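Local coordinates for bifunctional enzyme IspD/IspF (Campylobacter jejuni, PDB 1W55), which catalyses two steps of isoprenoid precursor synthesis, transferring a cytidylyl group from CTP to methylerythritol phosphate and cyclising the phosphorylated product to methylerythritol cyclodiphosphate with release of CMP, at residues I301-C306 and S359-K364. Numbering follows the deposited sequence.
Sequences INIDIC and SSVNLK
Asp304 and Ser360 face each other as a hydrogen-bonded antiparallel pair: Ser360 N reaches Asp304 O at 2.7 Å, and Asp304 N bonds back to Ser360 O. Further along, Ile301 N bonds to Asn362 O at 2.8 Å, while the bond from Asn362 N to Asn302 O is weak. On one face, Ile303 and Val361 run side by side, CG1 of the isoleucine 3.6 Å from CG2 of the valine, and both rest on Leu253 of helix 248-260. Ile305 CG1 comes to 3.8 Å from Ser359 OG, a hydroxyl tied to Ser252 of the same helix; Ile325 of helix 318-329 touches Ile303 and Ile305. At the far end the extended Lys364 chain crosses Ile301 at about a right angle, its CD 3.8 Å from Ile301 CG1, and carries NZ to Glu209 of a second subunit. The other face is polar. Asn302 OD1 lies against Asn362 CB with the two amide planes 79° apart; their ND2 atoms bond to Thr212 O and Ile210 O of the second subunit. Asp304 OD2 is salt-bridged to Lys339 of its own chain and accepts Asn214 N of the second subunit. These two inner strands thus carry helices on one face and a subunit interface on the other, as in the trimeric IspF fold.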
loop_
_atom_site.group_PDB
_atom_site.type_symbol
_atom_site.label_atom_id
_atom_site.label_comp_id
_atom_site.label_asym_id
_atom_site.label_seq_id
_atom_site.Cartn_x
_atom_site.Cartn_y
_atom_site.Cartn_z
ATOM N N ILE A 301 -24.464 -17.189 5.819
ATOM C CA ILE A 301 -24.087 -17.116 4.415
ATOM C C ILE A 301 -25.136 -17.844 3.603
ATOM O O ILE A 301 -25.650 -17.297 2.627
ATOM C CB ILE A 301 -22.674 -17.713 4.152
ATOM C CG1 ILE A 301 -21.585 -16.793 4.724
ATOM C CG2 ILE A 301 -22.464 -17.936 2.656
ATOM C CD1 ILE A 301 -20.188 -17.394 4.682
ATOM N N ASN A 302 -25.474 -19.073 3.995
ATOM C CA ASN A 302 -26.464 -19.825 3.222
ATOM C C ASN A 302 -27.059 -20.963 4.008
ATOM O O ASN A 302 -26.528 -21.338 5.053
ATOM C CB ASN A 302 -25.872 -20.345 1.901
ATOM C CG ASN A 302 -25.038 -21.618 2.084
ATOM O OD1 ASN A 302 -24.041 -21.620 2.801
ATOM N ND2 ASN A 302 -25.458 -22.705 1.441
ATOM N N ILE A 303 -28.163 -21.500 3.485
ATOM C CA ILE A 303 -28.894 -22.594 4.086
ATOM C C ILE A 303 -29.175 -23.638 3.013
ATOM O O ILE A 303 -29.625 -23.302 1.911
ATOM C CB ILE A 303 -30.225 -22.079 4.662
ATOM C CG1 ILE A 303 -29.979 -21.269 5.934
ATOM C CG2 ILE A 303 -31.219 -23.236 4.929
ATOM C CD1 ILE A 303 -31.052 -20.220 6.181
ATOM N N ASP A 304 -28.889 -24.898 3.327
ATOM C CA ASP A 304 -29.306 -25.995 2.452
ATOM C C ASP A 304 -29.972 -27.083 3.267
ATOM O O ASP A 304 -29.518 -27.432 4.370
ATOM C CB ASP A 304 -28.143 -26.555 1.628
ATOM C CG ASP A 304 -28.615 -27.460 0.505
ATOM O OD1 ASP A 304 -29.749 -27.274 -0.007
ATOM O OD2 ASP A 304 -27.926 -28.399 0.067
ATOM N N ILE A 305 -31.063 -27.603 2.719
ATOM C CA ILE A 305 -31.979 -28.469 3.458
ATOM C C ILE A 305 -32.310 -29.697 2.644
ATOM O O ILE A 305 -32.441 -29.624 1.422
ATOM C CB ILE A 305 -33.267 -27.683 3.852
ATOM C CG1 ILE A 305 -32.923 -26.637 4.935
ATOM C CG2 ILE A 305 -34.367 -28.626 4.381
ATOM C CD1 ILE A 305 -34.023 -25.616 5.208
ATOM N N CYS A 306 -32.407 -30.832 3.323
ATOM C CA CYS A 306 -32.941 -32.029 2.727
ATOM C C CYS A 306 -34.091 -32.577 3.564
ATOM O O CYS A 306 -33.911 -32.938 4.729
ATOM C CB CYS A 306 -31.867 -33.099 2.529
ATOM S SG CYS A 306 -32.555 -34.476 1.564
ATOM N N SER A 359 -30.535 -30.275 7.809
ATOM C CA SER A 359 -30.173 -28.890 7.507
ATOM C C SER A 359 -28.669 -28.666 7.596
ATOM O O SER A 359 -28.008 -29.231 8.466
ATOM C CB SER A 359 -30.862 -27.910 8.473
ATOM O OG SER A 359 -32.271 -28.030 8.420
ATOM N N SER A 360 -28.143 -27.836 6.690
ATOM C CA SER A 360 -26.767 -27.359 6.768
ATOM C C SER A 360 -26.740 -25.844 6.615
ATOM O O SER A 360 -27.446 -25.264 5.780
ATOM C CB SER A 360 -25.859 -27.979 5.698
ATOM O OG SER A 360 -26.036 -29.372 5.629
ATOM N N VAL A 361 -25.864 -25.227 7.387
ATOM C CA VAL A 361 -25.756 -23.783 7.451
ATOM C C VAL A 361 -24.260 -23.411 7.484
ATOM O O VAL A 361 -23.438 -24.169 8.001
ATOM C CB VAL A 361 -26.511 -23.356 8.724
ATOM C CG1 VAL A 361 -25.781 -22.323 9.536
ATOM C CG2 VAL A 361 -27.954 -23.010 8.397
ATOM N N ASN A 362 -23.908 -22.281 6.878
ATOM C CA ASN A 362 -22.583 -21.696 7.024
ATOM C C ASN A 362 -22.764 -20.306 7.627
ATOM O O ASN A 362 -23.600 -19.523 7.168
ATOM C CB ASN A 362 -21.850 -21.619 5.675
ATOM C CG ASN A 362 -20.906 -22.803 5.440
ATOM O OD1 ASN A 362 -20.782 -23.699 6.275
ATOM N ND2 ASN A 362 -20.224 -22.792 4.308
ATOM N N LEU A 363 -22.010 -20.032 8.686
ATOM C CA LEU A 363 -22.029 -18.750 9.371
ATOM C C LEU A 363 -20.657 -18.106 9.224
ATOM O O LEU A 363 -19.632 -18.792 9.314
ATOM C CB LEU A 363 -22.251 -18.959 10.867
ATOM C CG LEU A 363 -23.590 -19.204 11.534
ATOM C CD1 LEU A 363 -23.354 -19.168 13.075
ATOM C CD2 LEU A 363 -24.651 -18.173 11.089
ATOM N N LYS A 364 -20.646 -16.793 9.017
ATOM C CA LYS A 364 -19.414 -16.009 9.073
ATOM C C LYS A 364 -19.579 -14.971 10.173
ATOM O O LYS A 364 -20.676 -14.819 10.720
ATOM C CB LYS A 364 -19.176 -15.298 7.748
ATOM C CG LYS A 364 -20.192 -14.217 7.467
ATOM C CD LYS A 364 -19.992 -13.587 6.112
ATOM C CE LYS A 364 -21.100 -12.584 5.826
ATOM N NZ LYS A 364 -20.762 -11.650 4.720
#